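Local atomic coordinates of acetyl-CoA acetyltransferase (Mycobacterium smegmatis, PDB entry 4EGV), a protein that is a monomeric member of a thiolase-like subfamily and probably has acyltransferase activity. Residues Gln119-Ala122 against Thr123-Gly127; Val323-Ala326 against Leu327-Gly331; Ala429-Ser432 against Ala433-Gln436. All blocks are in the same frame, centred on the assembly; numbering follows the deposited sequence.

Contact 1 of 3, residues Gln119-Ala122 against Thr123-Gly127; sequences QHLA and TEFGG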
loop_
_atom_site.group_PDB
_atom_site.type_symbol
_atom_site.label_atom_id
_atom_site.label_comp_id
_atom_site.label_asym_id
_atom_site.label_seq_id
_atom_site.Cartn_x
_atom_site.Cartn_y
_atom_site.Cartn_z
ATOM N N GLN A 119 -7.063 3.375 -4.659
ATOM C CA GLN A 119 -6.505 4.112 -5.773
ATOM C C GLN A 119 -6.809 3.446 -7.122
ATOM O O GLN A 119 -7.091 4.139 -8.091
ATOM C CB GLN A 119 -5.013 4.437 -5.542
ATOM C CG GLN A 119 -4.375 5.167 -6.615
ATOM C CD GLN A 119 -4.903 6.501 -6.761
ATOM O OE1 GLN A 119 -5.613 6.777 -7.704
ATOM N NE2 GLN A 119 -4.573 7.372 -5.845
ATOM N N HIS A 120 -6.802 2.113 -7.159
ATOM C CA HIS A 120 -7.306 1.359 -8.316
ATOM C C HIS A 120 -8.760 1.763 -8.680
ATOM O O HIS A 120 -9.103 1.966 -9.849
ATOM C CB HIS A 120 -7.165 -0.152 -8.071
ATOM C CG HIS A 120 -7.270 -1.005 -9.305
ATOM N ND1 HIS A 120 -8.480 -1.386 -9.867
ATOM C CD2 HIS A 120 -6.311 -1.612 -10.044
ATOM C CE1 HIS A 120 -8.255 -2.159 -10.918
ATOM N NE2 HIS A 120 -6.947 -2.304 -11.054
ATOM N N LEU A 121 -9.583 1.911 -7.655
ATOM C CA LEU A 121 -10.974 2.262 -7.780
ATOM C C LEU A 121 -11.197 3.662 -8.298
ATOM O O LEU A 121 -12.030 3.871 -9.194
ATOM C CB LEU A 121 -11.616 2.150 -6.400
ATOM C CG LEU A 121 -12.870 1.315 -6.147
ATOM C CD1 LEU A 121 -13.109 0.210 -7.164
ATOM C CD2 LEU A 121 -12.697 0.759 -4.745
ATOM N N ALA A 122 -10.471 4.623 -7.714
ATOM C CA ALA A 122 -10.520 5.985 -8.203
ATOM C C ALA A 122 -10.068 6.072 -9.662
ATOM O O ALA A 122 -10.683 6.738 -10.438
ATOM C CB ALA A 122 -9.712 6.901 -7.331
ATOM N N THR A 123 -9.002 5.381 -10.041
ATOM C CA THR A 123 -8.597 5.333 -11.430
ATOM C C THR A 123 -9.650 4.680 -12.364
ATOM O O THR A 123 -9.969 5.223 -13.419
ATOM C CB THR A 123 -7.228 4.665 -11.575
ATOM O OG1 THR A 123 -6.273 5.351 -10.757
ATOM C CG2 THR A 123 -6.766 4.605 -13.046
ATOM N N GLU A 124 -10.155 3.518 -11.988
ATOM C CA GLU A 124 -11.210 2.864 -12.735
ATOM C C GLU A 124 -12.496 3.718 -12.911
ATOM O O GLU A 124 -13.046 3.767 -14.002
ATOM C CB GLU A 124 -11.520 1.518 -12.076
ATOM C CG GLU A 124 -12.464 0.589 -12.815
ATOM C CD GLU A 124 -13.346 -0.191 -11.858
ATOM O OE1 GLU A 124 -12.835 -0.777 -10.890
ATOM O OE2 GLU A 124 -14.563 -0.196 -12.057
ATOM N N PHE A 125 -12.962 4.410 -11.874
ATOM C CA PHE A 125 -14.126 5.267 -12.075
ATOM C C PHE A 125 -13.851 6.567 -12.733
ATOM O O PHE A 125 -14.714 7.115 -13.336
ATOM C CB PHE A 125 -15.051 5.376 -10.845
ATOM C CG PHE A 125 -15.798 4.093 -10.583
ATOM C CD1 PHE A 125 -16.785 3.671 -11.472
ATOM C CD2 PHE A 125 -15.435 3.248 -9.528
ATOM C CE1 PHE A 125 -17.427 2.441 -11.293
ATOM C CE2 PHE A 125 -16.049 2.022 -9.355
ATOM C CZ PHE A 125 -17.052 1.607 -10.234
ATOM N N GLY A 126 -12.628 7.044 -12.656
ATOM C CA GLY A 126 -12.166 8.155 -13.477
ATOM C C GLY A 126 -12.307 7.848 -14.949
ATOM O O GLY A 126 -12.896 8.616 -15.687
ATOM N N GLY A 127 -11.751 6.714 -15.359
ATOM C CA GLY A 127 -11.852 6.205 -16.731
ATOM C C GLY A 127 -13.258 6.004 -17.247
ATOM O O GLY A 127 -13.503 6.240 -18.399
#

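Contact 2 of 3, residues Val323-Ala326 against Leu327-Gly331; sequences VNEA and LRVAG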
loop_
_atom_site.group_PDB
_atom_site.type_symbol
_atom_site.label_atom_id
_atom_site.label_comp_id
_atom_site.label_asym_id
_atom_site.label_seq_id
_atom_site.Cartn_x
_atom_site.Cartn_y
_atom_site.Cartn_z
ATOM N N VAL A 323 4.734 4.164 -10.902
ATOM C CA VAL A 323 5.065 5.538 -10.555
ATOM C C VAL A 323 5.505 6.346 -11.768
ATOM O O VAL A 323 5.025 7.437 -11.979
ATOM C CB VAL A 323 6.126 5.608 -9.457
ATOM C CG1 VAL A 323 6.740 6.990 -9.363
ATOM C CG2 VAL A 323 5.525 5.225 -8.108
ATOM N N ASN A 324 6.396 5.790 -12.573
ATOM C CA ASN A 324 6.910 6.490 -13.735
ATOM C C ASN A 324 5.895 6.717 -14.836
ATOM O O ASN A 324 5.900 7.772 -15.455
ATOM C CB ASN A 324 8.152 5.804 -14.290
ATOM C CG ASN A 324 9.408 6.161 -13.522
ATOM O OD1 ASN A 324 9.504 7.254 -12.955
ATOM N ND2 ASN A 324 10.373 5.237 -13.489
ATOM N N GLU A 325 5.032 5.735 -15.075
ATOM C CA GLU A 325 3.935 5.860 -16.031
ATOM C C GLU A 325 2.885 6.897 -15.587
ATOM O O GLU A 325 2.354 7.656 -16.409
ATOM C CB GLU A 325 3.312 4.489 -16.303
ATOM C CG GLU A 325 1.976 4.475 -17.061
ATOM C CD GLU A 325 2.086 4.927 -18.513
ATOM O OE1 GLU A 325 3.205 5.039 -19.028
ATOM O OE2 GLU A 325 1.044 5.165 -19.140
ATOM N N ALA A 326 2.599 6.949 -14.290
ATOM C CA ALA A 326 1.701 7.937 -13.736
ATOM C C ALA A 326 2.253 9.327 -13.853
ATOM O O ALA A 326 1.503 10.258 -13.990
ATOM C CB ALA A 326 1.443 7.635 -12.334
ATOM N N LEU A 327 3.573 9.458 -13.771
ATOM C CA LEU A 327 4.279 10.699 -13.997
ATOM C C LEU A 327 4.155 11.160 -15.446
ATOM O O LEU A 327 3.892 12.317 -15.713
ATOM C CB LEU A 327 5.746 10.535 -13.609
ATOM C CG LEU A 327 6.407 11.249 -12.423
ATOM C CD1 LEU A 327 5.417 11.816 -11.446
ATOM C CD2 LEU A 327 7.363 10.338 -11.696
ATOM N N ARG A 328 4.344 10.236 -16.378
ATOM C CA ARG A 328 4.178 10.535 -17.790
ATOM C C ARG A 328 2.767 11.077 -18.140
ATOM O O ARG A 328 2.641 12.208 -18.596
ATOM C CB ARG A 328 4.557 9.323 -18.651
ATOM C CG ARG A 328 4.755 9.660 -20.113
ATOM C CD ARG A 328 4.809 8.411 -20.977
ATOM N NE ARG A 328 3.565 7.652 -20.954
ATOM C CZ ARG A 328 2.529 7.848 -21.767
ATOM N NH1 ARG A 328 2.568 8.773 -22.694
ATOM N NH2 ARG A 328 1.447 7.104 -21.655
ATOM N N VAL A 329 1.748 10.311 -17.829
ATOM C CA VAL A 329 0.367 10.729 -17.894
ATOM C C VAL A 329 0.041 12.135 -17.390
ATOM O O VAL A 329 -0.787 12.774 -17.952
ATOM C CB VAL A 329 -0.534 9.651 -17.249
ATOM C CG1 VAL A 329 -1.951 9.969 -17.374
ATOM C CG2 VAL A 329 -0.300 8.373 -17.898
ATOM N N ALA A 330 0.693 12.636 -16.363
ATOM C CA ALA A 330 0.428 13.985 -15.910
ATOM C C ALA A 330 1.114 15.072 -16.687
ATOM O O ALA A 330 0.768 16.207 -16.555
ATOM C CB ALA A 330 0.790 14.111 -14.516
ATOM N N GLY A 331 2.110 14.722 -17.460
ATOM C CA GLY A 331 3.022 15.625 -18.089
ATOM C C GLY A 331 4.056 16.194 -17.191
ATOM O O GLY A 331 4.507 17.275 -17.417
#

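Contact 3 of 3, residues Ala429-Ser432 against Ala433-Gln436; sequences ADNS and AQLQ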
loop_
_atom_site.group_PDB
_atom_site.type_symbol
_atom_site.label_atom_id
_atom_site.label_comp_id
_atom_site.label_asym_id
_atom_site.label_seq_id
_atom_site.Cartn_x
_atom_site.Cartn_y
_atom_site.Cartn_z
ATOM N N ALA A 429 -5.764 8.458 -21.186
ATOM C CA ALA A 429 -5.689 7.004 -20.969
ATOM C C ALA A 429 -4.233 6.559 -20.700
ATOM O O ALA A 429 -3.312 6.966 -21.396
ATOM C CB ALA A 429 -6.321 6.213 -22.147
ATOM N N ASP A 430 -4.036 5.735 -19.674
ATOM C CA ASP A 430 -2.721 5.178 -19.367
ATOM C C ASP A 430 -2.393 3.852 -20.103
ATOM O O ASP A 430 -3.256 3.121 -20.577
ATOM C CB ASP A 430 -2.454 5.109 -17.830
ATOM C CG ASP A 430 -3.228 3.984 -17.112
ATOM O OD1 ASP A 430 -3.028 2.805 -17.451
ATOM O OD2 ASP A 430 -4.009 4.282 -16.177
ATOM N N ASN A 431 -1.098 3.575 -20.139
ATOM C CA ASN A 431 -0.502 2.466 -20.835
ATOM C C ASN A 431 -0.198 1.233 -19.970
ATOM O O ASN A 431 0.716 0.477 -20.262
ATOM C CB ASN A 431 0.777 2.961 -21.495
ATOM C CG ASN A 431 1.077 2.236 -22.760
ATOM O OD1 ASN A 431 0.188 1.996 -23.573
ATOM N ND2 ASN A 431 2.334 1.852 -22.932
ATOM N N SER A 432 -0.984 1.010 -18.928
ATOM C CA SER A 432 -0.720 -0.053 -17.980
ATOM C C SER A 432 -0.800 -1.423 -18.599
ATOM O O SER A 432 0.010 -2.270 -18.304
ATOM C CB SER A 432 -1.690 0.022 -16.811
ATOM O OG SER A 432 -1.354 1.109 -15.999
ATOM N N ALA A 433 -1.797 -1.635 -19.444
ATOM C CA ALA A 433 -2.041 -2.941 -20.056
ATOM C C ALA A 433 -0.829 -3.462 -20.857
ATOM O O ALA A 433 -0.408 -4.599 -20.701
ATOM C CB ALA A 433 -3.297 -2.874 -20.909
ATOM N N GLN A 434 -0.269 -2.600 -21.690
ATOM C CA GLN A 434 0.921 -2.898 -22.480
ATOM C C GLN A 434 2.210 -2.959 -21.620
ATOM O O GLN A 434 3.076 -3.778 -21.870
ATOM C CB GLN A 434 1.029 -1.903 -23.676
ATOM C CG GLN A 434 2.282 -2.007 -24.597
ATOM C CD GLN A 434 2.433 -3.354 -25.366
ATOM O OE1 GLN A 434 1.451 -3.963 -25.782
ATOM N NE2 GLN A 434 3.679 -3.800 -25.550
ATOM N N LEU A 435 2.333 -2.102 -20.608
ATOM C CA LEU A 435 3.421 -2.203 -19.615
ATOM C C LEU A 435 3.378 -3.462 -18.727
ATOM O O LEU A 435 4.421 -3.959 -18.331
ATOM C CB LEU A 435 3.465 -0.963 -18.727
ATOM C CG LEU A 435 4.046 0.270 -19.397
ATOM C CD1 LEU A 435 3.830 1.573 -18.666
ATOM C CD2 LEU A 435 5.429 0.139 -19.989
ATOM N N GLN A 436 2.175 -3.935 -18.397
ATOM C CA GLN A 436 1.965 -5.185 -17.695
ATOM C C GLN A 436 2.376 -6.400 -18.556
ATOM O O GLN A 436 3.015 -7.315 -18.067
ATOM C CB GLN A 436 0.491 -5.293 -17.268
ATOM C CG GLN A 436 0.179 -6.395 -16.262
ATOM C CD GLN A 436 0.937 -6.212 -14.950
ATOM O OE1 GLN A 436 1.881 -6.943 -14.660
ATOM N NE2 GLN A 436 0.544 -5.198 -14.166
#

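Contact 1 of 3, residues Gln119-Ala122 against Thr123-Gly127
Gln119 meets Thr123 one turn further along helix 117-130, and its carbonyl oxygen is gripped twice by that residue. Thr123 N donates to Gln119 O at 3.0 Å in the regular i to i+4 bond, and Thr123 OG1 gives a second bond to the same oxygen, also at 3.0 Å. The two donors approach from opposite faces of the carbonyl plane. The hydroxyl gets there because OG1 stands beside its own backbone nitrogen, opposite the carbonyl carbon (chi1 -56°). This is the familiar way in which a buried threonine inside a helix satisfies its hydroxyl, by turning it back on the preceding turn, while CG2 is left to pack. The amide of Gln119 has its main partner elsewhere: NE2 is hydrogen-bonded to Tyr420 on strand 414-421.

His120 O accepts from Glu124 N at 2.8 Å, and on this partly exposed flank the two side chains are polar, with His120 ND1 4.5 Å from Glu124 OE1, near each other without contact. Contacts of Thr123 with Leu296, His299 and Asp301 of strand 294-303, and of Gln119 with strands 402-409 and 414-421, are consistent with a central-layer helix of the layered alpha-beta-alpha-beta-alpha thiolase fold.

Leu121 O is bonded by Phe125 N at 2.9 Å. The side chain of Leu121 runs alongside that of Phe125, with Leu121 CD1 4.1 Å from Phe125 CE2, an apolar pair suited to a buried stripe. The same methyl also lies near the carboxylate of Glu124, whose OE2 forms a long, weak ion pair with Lys128 and merely packs over one face of the Phe125 ring.

Ala122 O takes the bond from Gly126 N at 3.0 Å, a less straight one (152°); both residues are buried, and Gly126 brings only backbone to this carbonyl.

Contact 2 of 3, residues Val323-Ala326 against Leu327-Gly331
Glu325 and Arg328, three residues apart on helix 317-330, form a bidentate, side-on salt bridge. Two nearly straight N-H bonds make it: Arg328 NE reaches Glu325 OE1 at 3.3 Å and Arg328 NH2 reaches Glu325 OE2 at 3.2 Å, the latter on the syn side. Both oxygens lie near the guanidinium plane, but the two flat groups are turned 36° apart, and OE1 is met from above the carboxylate plane. A bend in the glutamate chain (chi2 68°) brings its acid back along the arginine, whose own bend at chi3 turns NE and NH2 to meet it. Glu325 OE2 has a further donor in Asn431 N, which should favour the charged form of this buried acid, and Val329 CG2 is a van der Waals neighbour of the same oxygen at 3.7 Å.

Apolar contacts are fewer. Val323 CG1 lies 4.1 Å from Leu327 CD2, the two branched chains side by side, as befits residues facing Val417 and Ile419 of strand 414-421.

Among backbone bonds, Val329 N to Glu325 O (3.1 Å) is straight, whereas Ala330 N to Ala326 O (3.5 Å) is weak, a sign of the helix coming to its end. Gly331 then takes positive phi (77°), which glycine tolerates easily, and with Gly331 N bonded back to Arg328 O at 2.8 Å the helix closes in a Schellman motif.

Contact 3 of 3, residues Ala429-Ser432 against Ala433-Gln436
Asn431 and Leu435 are joined by the first backbone bond of helix 432-440: Leu435 N donates to Asn431 O at 3.1 Å. One residue on, Gln436 N donates to Ser432 O at 2.7 Å. Asn431 occupies the N-cap position, yet its side chain makes no capping bond; instead its amide lies alongside Gln434, with OD1 and ND2 each 4.0 Å from Gln434 CB. The backbone N of Asn431 is taken by Glu325 OE2 of helix 317-330.

The side-chain acceptor at this helix start is Asp430. Its OD1 accepts from the backbone N of Ser432, two residues on, at 3.1 Å, and so closes an Asx turn; OD1 uses its anti lone pair for this bond. The same oxygen also takes Ser432 OG at 2.8 Å from above the carboxylate plane. The hydroxyl is placed there by its first torsion (chi1 -73°), which sets OG beside its own backbone nitrogen, so one carboxylate oxygen gathers both donors of the serine. An aspartate suits the place, since its short chain reaches two residues ahead. The other oxygen, Asp430 OD2, is bonded to His299 ND1. Ser432 OG, while donating to Asp430 OD1, accepts from Asp301 N, and Gln434 NE2 is served by Glu438 on the next turn.

The turn thus lies between two elements of the fold: Ser432 and Leu435 rest on strand 294-303 through Ala300 and Met302, and Asp430 and Leu435 lean on Glu325 of helix 317-330.

In the fold
Along the chain the contacts come in series: contact 1 on helix 117-130, contact 2 near the end of helix 317-330, and contact 3 where the loop after strand 414-421 enters helix 432-440. Contacts 1 and 2 stay apart, their centres about 15 Å from each other and their nearest atoms about 8 Å. Contact 3 touches both, with centres about 14 Å from contact 1 and about 11 Å from contact 2. All three pack against strand 294-303 of the mixed sheet. Within this single-chain protein, contact 3 is therefore hydrogen-bonded to helix 317-330 but only packs against helix 117-130.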